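Local atomic coordinates of Glyoxalase/bleomycin resistance protein/dioxygenase (Albidiferax ferrireducens T118, PDB entry 4QB5), a protein that belongs to the glyoxalase/bleomycin resistance/dioxygenase superfamily and may act as a dioxygenase. Residues 35-40 with 134-139; 127-132 with 141-146. All coordinates share one frame; numbering follows the deposited sequence.

Contact 1 (35-40 with 134-139); sequences EVSKKF and DPDGNK
Phe40 of helix 34-46 packs one face of its ring against Pro135, at the type I beta turn Asp134-Gly137. This turn lies in the loop of the hairpin between strands 127-133 and 139-144, in the vicinal oxygen chelate (VOC) fold of the family. The contact thus joins the helix that follows strand 24-30 to the hairpin loop of the sheet made of strands 87-91, 139-144, 127-133 and 111-120.

The apolar part centres on the Phe40 ring. Pro135 CD sits over the middle of one face, 3.6 Å from the ring centroid and 12° off the normal, a CH-pi contact. Phe40 CG is anti to its backbone N (chi1 177°), which carries the ring out from the helix to the turn. Asp134 CB comes up obliquely to Phe40 CE2 at 3.4 Å, and the Asp134 carboxylate stands almost perpendicular to the ring. Val36 CG1 adds a looser contact with Pro135 CB at 4.2 Å.

Water bridges the polar part. Two waters each bond to Ser37 OG and donate to Asp136 OD2. The direct separation of Ser37 OG and Asp136 OD2 is 3.1 Å. Asp136 OD1 is bound by the backbone N of Asn32, so both carboxylate oxygens have partners.

Asp134 organises the turn. Its OD2 bonds to Tyr41 OH, one residue beyond Phe40 on the same helix. Its OD1 takes two backbone N-H groups from opposite faces of the carboxylate plane. One is Asp136 N, closing an Asx turn at 2.8 Å to Asp134 OD1; the other is Asn138 N, at 2.9 Å from Asp134 OD1.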
ATOM      1  N   GLU C  35      -8.892   6.533 -16.741  1.00 23.69           N
ATOM      2  CA  GLU C  35      -9.482   5.574 -17.638  1.00 24.54           C
ATOM      3  C   GLU C  35      -8.421   4.645 -18.154  1.00 22.19           C
ATOM      4  O   GLU C  35      -8.656   3.444 -18.255  1.00 23.20           O
ATOM      5  CB  GLU C  35     -10.255   6.299 -18.801  1.00 28.22           C
ATOM      6  CG  GLU C  35     -11.466   7.053 -18.303  1.00 26.91           C
ATOM      7  CD  GLU C  35     -12.463   6.188 -17.540  1.00 29.31           C
ATOM      8  OE1 GLU C  35     -12.698   4.998 -17.890  1.00 35.28           O
ATOM      9  OE2 GLU C  35     -13.036   6.679 -16.568  1.00 30.06           O
ATOM     10  N   VAL C  36      -7.262   5.186 -18.498  1.00 22.71           N
ATOM     11  CA  VAL C  36      -6.092   4.371 -18.803  1.00 22.16           C
ATOM     12  C   VAL C  36      -5.766   3.400 -17.628  1.00 23.49           C
ATOM     13  O   VAL C  36      -5.548   2.209 -17.860  1.00 21.83           O
ATOM     14  CB  VAL C  36      -4.873   5.222 -19.198  1.00 23.71           C
ATOM     15  CG1 VAL C  36      -3.582   4.399 -19.169  1.00 24.76           C
ATOM     16  CG2 VAL C  36      -5.061   5.808 -20.618  1.00 24.74           C
ATOM     17  N   SER C  37      -5.776   3.888 -16.383  1.00 19.93           N
ATOM     18  CA  SER C  37      -5.428   3.033 -15.242  1.00 18.42           C
ATOM     19  C   SER C  37      -6.521   2.011 -14.940  1.00 16.51           C
ATOM     20  O   SER C  37      -6.220   0.946 -14.521  1.00 16.81           O
ATOM     21  CB  SER C  37      -5.127   3.906 -13.993  1.00 19.13           C
ATOM     22  OG  SER C  37      -3.915   4.644 -14.225  1.00 18.96           O
ATOM     23  N   LYS C  38      -7.787   2.384 -15.087  1.00 16.53           N
ATOM     24  CA  LYS C  38      -8.905   1.474 -14.941  1.00 19.32           C
ATOM     25  C   LYS C  38      -8.755   0.269 -15.889  1.00 19.16           C
ATOM     26  O   LYS C  38      -8.973  -0.886 -15.514  1.00 17.63           O
ATOM     27  CB  LYS C  38     -10.221   2.163 -15.212  1.00 20.87           C
ATOM     28  CG  LYS C  38     -11.389   1.221 -15.002  1.00 24.38           C
ATOM     29  CD  LYS C  38     -12.679   1.844 -15.429  1.00 24.96           C
ATOM     30  CE  LYS C  38     -13.830   1.032 -14.910  1.00 26.43           C
ATOM     31  NZ  LYS C  38     -13.922  -0.267 -15.581  1.00 24.50           N
ATOM     32  N   LYS C  39      -8.346   0.540 -17.107  1.00 20.89           N
ATOM     33  CA  LYS C  39      -8.244  -0.519 -18.082  1.00 22.55           C
ATOM     34  C   LYS C  39      -7.069  -1.444 -17.731  1.00 20.33           C
ATOM     35  O   LYS C  39      -7.192  -2.673 -17.801  1.00 16.49           O
ATOM     36  CB  LYS C  39      -8.124   0.079 -19.460  1.00 26.63           C
ATOM     37  CG  LYS C  39      -7.951  -0.975 -20.537  1.00 34.78           C
ATOM     38  CD  LYS C  39      -7.988  -0.325 -21.931  1.00 41.47           C
ATOM     39  CE  LYS C  39      -6.940  -0.968 -22.821  1.00 44.84           C
ATOM     40  NZ  LYS C  39      -5.598  -0.858 -22.166  1.00 46.30           N
ATOM     41  N   PHE C  40      -5.944  -0.869 -17.336  1.00 17.90           N
ATOM     42  CA  PHE C  40      -4.832  -1.684 -16.777  1.00 16.55           C
ATOM     43  C   PHE C  40      -5.241  -2.560 -15.577  1.00 14.61           C
ATOM     44  O   PHE C  40      -5.042  -3.794 -15.621  1.00 14.40           O
ATOM     45  CB  PHE C  40      -3.661  -0.749 -16.443  1.00 15.50           C
ATOM     46  CG  PHE C  40      -2.511  -1.419 -15.805  1.00 15.49           C
ATOM     47  CD1 PHE C  40      -1.545  -2.025 -16.567  1.00 14.90           C
ATOM     48  CD2 PHE C  40      -2.371  -1.438 -14.453  1.00 14.15           C
ATOM     49  CE1 PHE C  40      -0.447  -2.625 -15.969  1.00 15.08           C
ATOM     50  CE2 PHE C  40      -1.280  -2.033 -13.846  1.00 15.52           C
ATOM     51  CZ  PHE C  40      -0.312  -2.642 -14.600  1.00 16.04           C
ATOM     52  N   ASP C 134       2.980   0.019 -13.060  1.00 14.04           N
ATOM     53  CA  ASP C 134       1.757   0.411 -13.723  1.00 14.76           C
ATOM     54  C   ASP C 134       2.068   1.601 -14.688  1.00 15.36           C
ATOM     55  O   ASP C 134       3.215   2.061 -14.794  1.00 14.76           O
ATOM     56  CB  ASP C 134       0.605   0.607 -12.703  1.00 14.04           C
ATOM     57  CG  ASP C 134       0.612   1.965 -11.995  1.00 14.86           C
ATOM     58  OD1 ASP C 134       1.476   2.842 -12.272  1.00 13.57           O
ATOM     59  OD2 ASP C 134      -0.303   2.169 -11.118  1.00 15.34           O
ATOM     60  N   PRO C 135       1.078   2.035 -15.431  1.00 16.72           N
ATOM     61  CA  PRO C 135       1.278   3.098 -16.416  1.00 18.91           C
ATOM     62  C   PRO C 135       1.779   4.369 -15.805  1.00 19.53           C
ATOM     63  O   PRO C 135       2.394   5.111 -16.507  1.00 20.88           O
ATOM     64  CB  PRO C 135      -0.130   3.310 -17.012  1.00 18.65           C
ATOM     65  CG  PRO C 135      -0.770   1.963 -16.870  1.00 20.53           C
ATOM     66  CD  PRO C 135      -0.255   1.419 -15.542  1.00 19.03           C
ATOM     67  N   ASP C 136       1.558   4.588 -14.505  1.00 18.14           N
ATOM     68  CA  ASP C 136       2.074   5.787 -13.797  1.00 19.09           C
ATOM     69  C   ASP C 136       3.417   5.583 -13.108  1.00 19.02           C
ATOM     70  O   ASP C 136       3.899   6.496 -12.510  1.00 19.34           O
ATOM     71  CB  ASP C 136       1.033   6.254 -12.781  1.00 20.46           C
ATOM     72  CG  ASP C 136      -0.217   6.801 -13.462  1.00 22.12           C
ATOM     73  OD1 ASP C 136      -0.260   8.017 -13.773  1.00 22.89           O
ATOM     74  OD2 ASP C 136      -1.127   6.015 -13.762  1.00 25.87           O
ATOM     75  N   GLY C 137       4.034   4.410 -13.215  1.00 16.67           N
ATOM     76  CA  GLY C 137       5.279   4.163 -12.509  1.00 16.74           C
ATOM     77  C   GLY C 137       5.035   3.602 -11.090  1.00 16.23           C
ATOM     78  O   GLY C 137       5.986   3.283 -10.365  1.00 18.02           O
ATOM     79  N   ASN C 138       3.805   3.422 -10.657  1.00 15.37           N
ATOM     80  CA  ASN C 138       3.626   2.712  -9.374  1.00 15.71           C
ATOM     81  C   ASN C 138       4.180   1.277  -9.431  1.00 16.26           C
ATOM     82  O   ASN C 138       3.862   0.521 -10.349  1.00 15.20           O
ATOM     83  CB  ASN C 138       2.164   2.651  -8.912  1.00 16.79           C
ATOM     84  CG  ASN C 138       1.530   4.037  -8.750  1.00 18.49           C
ATOM     85  OD1 ASN C 138       0.548   4.370  -9.421  1.00 20.12           O
ATOM     86  ND2 ASN C 138       2.078   4.836  -7.861  1.00 17.10           N
ATOM     87  N   LYS C 139       4.998   0.896  -8.435  1.00 14.48           N
ATOM     88  CA  LYS C 139       5.632  -0.402  -8.426  1.00 16.44           C
ATOM     89  C   LYS C 139       4.759  -1.388  -7.721  1.00 15.50           C
ATOM     90  O   LYS C 139       4.370  -1.147  -6.584  1.00 15.35           O
ATOM     91  CB  LYS C 139       7.026  -0.326  -7.742  1.00 16.82           C
ATOM     92  CG  LYS C 139       7.819  -1.598  -7.885  1.00 21.33           C
ATOM     93  CD  LYS C 139       9.237  -1.400  -7.337  1.00 26.06           C
ATOM     94  CE  LYS C 139      10.105  -2.565  -7.706  1.00 31.14           C
ATOM     95  NZ  LYS C 139      11.358  -2.527  -6.887  1.00 34.74           N
TER
HETATM   96  O   HOH W   1      -2.844   6.935 -15.566  1.00 19.44           O
HETATM   97  O   HOH W   2      -1.728   3.543 -13.389  1.00 19.89           O

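Contact 2 (127-132 with 141-146); sequences LYLAYL and CALHRP
Tyr128 and His144 form an antiparallel hydrogen-bonded pair, as do Ala130 and Ala142, with the two strand axes 4.6 Å apart and 175° between their directions. Each pair makes two N-H...O bonds. Tyr128 N to His144 O is the straightest of the four, at 2.8 Å and 175°. Ala142 N meets Ala130 O at 2.9 Å.

Leu129, Tyr131, Cys141 and Leu143 share one face. Leu129 and Leu143 lie side by side and point the same way, with Leu129 CD2 3.8 Å from Leu143 CD1. The end of Leu127 reaches both Leu143 and Arg145: its CD2 touches Leu143 CD2 at 4.1 Å and the aliphatic chain of Arg145 from CB to CD.

The two strands are a beta hairpin at the centre of their four-stranded sheet, between strand 87-91 and strand 111-120. Helix 95-107 covers the face bearing Tyr128, Ala130, Ala142 and His144. On that face Tyr128 OH bonds to Asp99, and His144 ND1 to the backbone O of Ala92.

Near the turn end of the pairing, Cys141 CB lies over one face of the Tyr131 ring, 3.9 Å from its centroid and displaced toward the rim. With SG between the backbone N and the carbonyl carbon (chi1 63°), the Cys141 sulfur is set beside this ring and meets it obliquely, 4.0 Å from Tyr131 CE1. Cys141 also packs on His26 of the second subunit.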
ATOM      1  N   LEU C 127       8.957 -18.036  -2.102  1.00 32.62           N
ATOM      2  CA  LEU C 127       7.891 -17.210  -2.685  1.00 28.97           C
ATOM      3  C   LEU C 127       8.014 -17.201  -4.165  1.00 26.23           C
ATOM      4  O   LEU C 127       9.125 -17.184  -4.677  1.00 25.90           O
ATOM      5  CB  LEU C 127       8.067 -15.745  -2.266  1.00 33.07           C
ATOM      6  CG  LEU C 127       8.103 -15.490  -0.778  1.00 37.07           C
ATOM      7  CD1 LEU C 127       8.629 -14.070  -0.538  1.00 38.07           C
ATOM      8  CD2 LEU C 127       6.740 -15.757  -0.175  1.00 35.19           C
ATOM      9  N   TYR C 128       6.882 -17.026  -4.839  1.00 21.45           N
ATOM     10  CA  TYR C 128       6.928 -16.677  -6.251  1.00 19.94           C
ATOM     11  C   TYR C 128       6.440 -15.207  -6.388  1.00 18.57           C
ATOM     12  O   TYR C 128       5.443 -14.789  -5.811  1.00 18.09           O
ATOM     13  CB  TYR C 128       6.076 -17.629  -7.040  1.00 19.19           C
ATOM     14  CG  TYR C 128       6.309 -17.551  -8.508  1.00 19.31           C
ATOM     15  CD1 TYR C 128       5.695 -16.563  -9.280  1.00 20.87           C
ATOM     16  CD2 TYR C 128       7.121 -18.466  -9.149  1.00 19.41           C
ATOM     17  CE1 TYR C 128       5.900 -16.492 -10.645  1.00 19.81           C
ATOM     18  CE2 TYR C 128       7.334 -18.389 -10.508  1.00 18.82           C
ATOM     19  CZ  TYR C 128       6.732 -17.404 -11.243  1.00 20.25           C
ATOM     20  OH  TYR C 128       6.935 -17.318 -12.593  1.00 17.39           O
ATOM     21  N   LEU C 129       7.164 -14.442  -7.160  1.00 19.51           N
ATOM     22  CA  LEU C 129       6.920 -13.027  -7.304  1.00 20.61           C
ATOM     23  C   LEU C 129       6.920 -12.634  -8.773  1.00 18.32           C
ATOM     24  O   LEU C 129       7.785 -13.055  -9.511  1.00 16.95           O
ATOM     25  CB  LEU C 129       8.089 -12.297  -6.673  1.00 25.52           C
ATOM     26  CG  LEU C 129       8.111 -12.238  -5.157  1.00 30.43           C
ATOM     27  CD1 LEU C 129       9.474 -11.745  -4.676  1.00 33.60           C
ATOM     28  CD2 LEU C 129       7.045 -11.236  -4.783  1.00 33.74           C
ATOM     29  N   ALA C 130       6.030 -11.731  -9.159  1.00 16.13           N
ATOM     30  CA  ALA C 130       6.094 -11.094 -10.466  1.00 16.21           C
ATOM     31  C   ALA C 130       5.916  -9.588 -10.287  1.00 16.02           C
ATOM     32  O   ALA C 130       4.845  -9.153  -9.796  1.00 15.15           O
ATOM     33  CB  ALA C 130       4.955 -11.648 -11.350  1.00 16.49           C
ATOM     34  N   TYR C 131       6.919  -8.823 -10.682  1.00 15.69           N
ATOM     35  CA  TYR C 131       6.958  -7.380 -10.531  1.00 18.17           C
ATOM     36  C   TYR C 131       6.614  -6.600 -11.773  1.00 17.18           C
ATOM     37  O   TYR C 131       7.023  -6.959 -12.842  1.00 18.44           O
ATOM     38  CB  TYR C 131       8.340  -6.911 -10.060  1.00 20.48           C
ATOM     39  CG  TYR C 131       8.667  -7.167  -8.569  1.00 22.04           C
ATOM     40  CD1 TYR C 131       8.347  -6.239  -7.580  1.00 23.49           C
ATOM     41  CD2 TYR C 131       9.316  -8.323  -8.183  1.00 24.38           C
ATOM     42  CE1 TYR C 131       8.667  -6.449  -6.236  1.00 25.07           C
ATOM     43  CE2 TYR C 131       9.635  -8.569  -6.843  1.00 26.36           C
ATOM     44  CZ  TYR C 131       9.301  -7.637  -5.874  1.00 26.35           C
ATOM     45  OH  TYR C 131       9.668  -7.888  -4.561  1.00 30.97           O
ATOM     46  N   LEU C 132       5.916  -5.477 -11.607  1.00 16.07           N
ATOM     47  CA  LEU C 132       5.587  -4.542 -12.706  1.00 16.24           C
ATOM     48  C   LEU C 132       5.614  -3.108 -12.217  1.00 14.92           C
ATOM     49  O   LEU C 132       5.534  -2.859 -11.016  1.00 15.61           O
ATOM     50  CB  LEU C 132       4.118  -4.705 -13.175  1.00 17.57           C
ATOM     51  CG  LEU C 132       3.723  -5.991 -13.835  1.00 19.79           C
ATOM     52  CD1 LEU C 132       2.201  -6.088 -13.831  1.00 21.73           C
ATOM     53  CD2 LEU C 132       4.299  -6.051 -15.265  1.00 19.12           C
ATOM     54  N   CYS C 141       3.449  -5.846  -7.402  1.00 13.60           N
ATOM     55  CA  CYS C 141       3.788  -7.229  -7.702  1.00 14.49           C
ATOM     56  C   CYS C 141       2.680  -8.120  -7.264  1.00 14.71           C
ATOM     57  O   CYS C 141       1.734  -7.697  -6.534  1.00 14.51           O
ATOM     58  CB  CYS C 141       5.100  -7.678  -7.038  1.00 18.18           C
ATOM     59  SG  CYS C 141       4.979  -7.614  -5.286  1.00 21.35           S
ATOM     60  N   ALA C 142       2.704  -9.296  -7.825  1.00 14.17           N
ATOM     61  CA  ALA C 142       1.830 -10.390  -7.357  1.00 14.53           C
ATOM     62  C   ALA C 142       2.731 -11.404  -6.633  1.00 15.16           C
ATOM     63  O   ALA C 142       3.858 -11.714  -7.100  1.00 15.86           O
ATOM     64  CB  ALA C 142       1.096 -11.053  -8.523  1.00 14.18           C
ATOM     65  N   LEU C 143       2.286 -11.854  -5.472  1.00 15.14           N
ATOM     66  CA  LEU C 143       3.084 -12.766  -4.663  1.00 16.07           C
ATOM     67  C   LEU C 143       2.277 -13.975  -4.267  1.00 15.84           C
ATOM     68  O   LEU C 143       1.135 -13.858  -3.748  1.00 15.45           O
ATOM     69  CB  LEU C 143       3.557 -12.043  -3.396  1.00 17.78           C
ATOM     70  CG  LEU C 143       4.384 -12.804  -2.354  1.00 19.02           C
ATOM     71  CD1 LEU C 143       5.234 -11.841  -1.515  1.00 20.26           C
ATOM     72  CD2 LEU C 143       3.490 -13.586  -1.434  1.00 19.74           C
ATOM     73  N   HIS C 144       2.869 -15.152  -4.469  1.00 18.18           N
ATOM     74  CA  HIS C 144       2.305 -16.373  -3.999  1.00 18.63           C
ATOM     75  C   HIS C 144       3.301 -17.078  -3.060  1.00 20.56           C
ATOM     76  O   HIS C 144       4.450 -17.281  -3.405  1.00 18.75           O
ATOM     77  CB  HIS C 144       2.001 -17.268  -5.183  1.00 20.10           C
ATOM     78  CG  HIS C 144       1.588 -18.641  -4.780  1.00 19.55           C
ATOM     79  ND1 HIS C 144       0.451 -18.888  -4.042  1.00 21.81           N
ATOM     80  CD2 HIS C 144       2.207 -19.830  -4.923  1.00 21.44           C
ATOM     81  CE1 HIS C 144       0.374 -20.174  -3.763  1.00 20.71           C
ATOM     82  NE2 HIS C 144       1.431 -20.762  -4.283  1.00 22.02           N
ATOM     83  N   ARG C 145       2.804 -17.556  -1.942  1.00 23.94           N
ATOM     84  CA  ARG C 145       3.586 -18.388  -1.012  1.00 31.49           C
ATOM     85  C   ARG C 145       3.075 -19.843  -1.008  1.00 31.17           C
ATOM     86  O   ARG C 145       1.953 -20.080  -0.597  1.00 32.40           O
ATOM     87  CB  ARG C 145       3.436 -17.795   0.388  1.00 37.60           C
ATOM     88  CG  ARG C 145       4.252 -18.499   1.452  1.00 46.80           C
ATOM     89  CD  ARG C 145       4.376 -17.593   2.666  1.00 53.96           C
ATOM     90  NE  ARG C 145       4.777 -18.351   3.851  1.00 64.08           N
ATOM     91  CZ  ARG C 145       5.941 -18.241   4.493  1.00 68.60           C
ATOM     92  NH1 ARG C 145       6.892 -17.391   4.099  1.00 76.28           N
ATOM     93  NH2 ARG C 145       6.153 -18.995   5.562  1.00 77.31           N
ATOM     94  N   PRO C 146       3.871 -20.806  -1.498  1.00 35.02           N
ATOM     95  CA  PRO C 146       3.387 -22.207  -1.677  1.00 42.11           C
ATOM     96  C   PRO C 146       2.992 -22.951  -0.399  1.00 42.04           C
ATOM     97  O   PRO C 146       3.458 -22.554   0.661  1.00 45.42           O
ATOM     98  CB  PRO C 146       4.581 -22.905  -2.334  1.00 40.72           C
ATOM     99  CG  PRO C 146       5.334 -21.829  -3.053  1.00 38.23           C
ATOM    100  CD  PRO C 146       5.107 -20.554  -2.273  1.00 38.42           C
TER

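Both contacts use the same hairpin. Contact 2 is the pairing of its strands, and contact 1 holds its connecting turn against helix 34-46. The centres are about 19 Å apart, on opposite sides of the chain's centre. Lys139 joins them directly: its CE lies 4.1 Å from Tyr131 CD1. Its side chain also packs on Ile75 of the second subunit, while Leu143 of contact 2 packs on Ser25 of that subunit. The hairpin therefore meets both the first helix of its own chain and the partner chain. No metal or ligand lies among the residues of either contact, and neither is assigned to an active site.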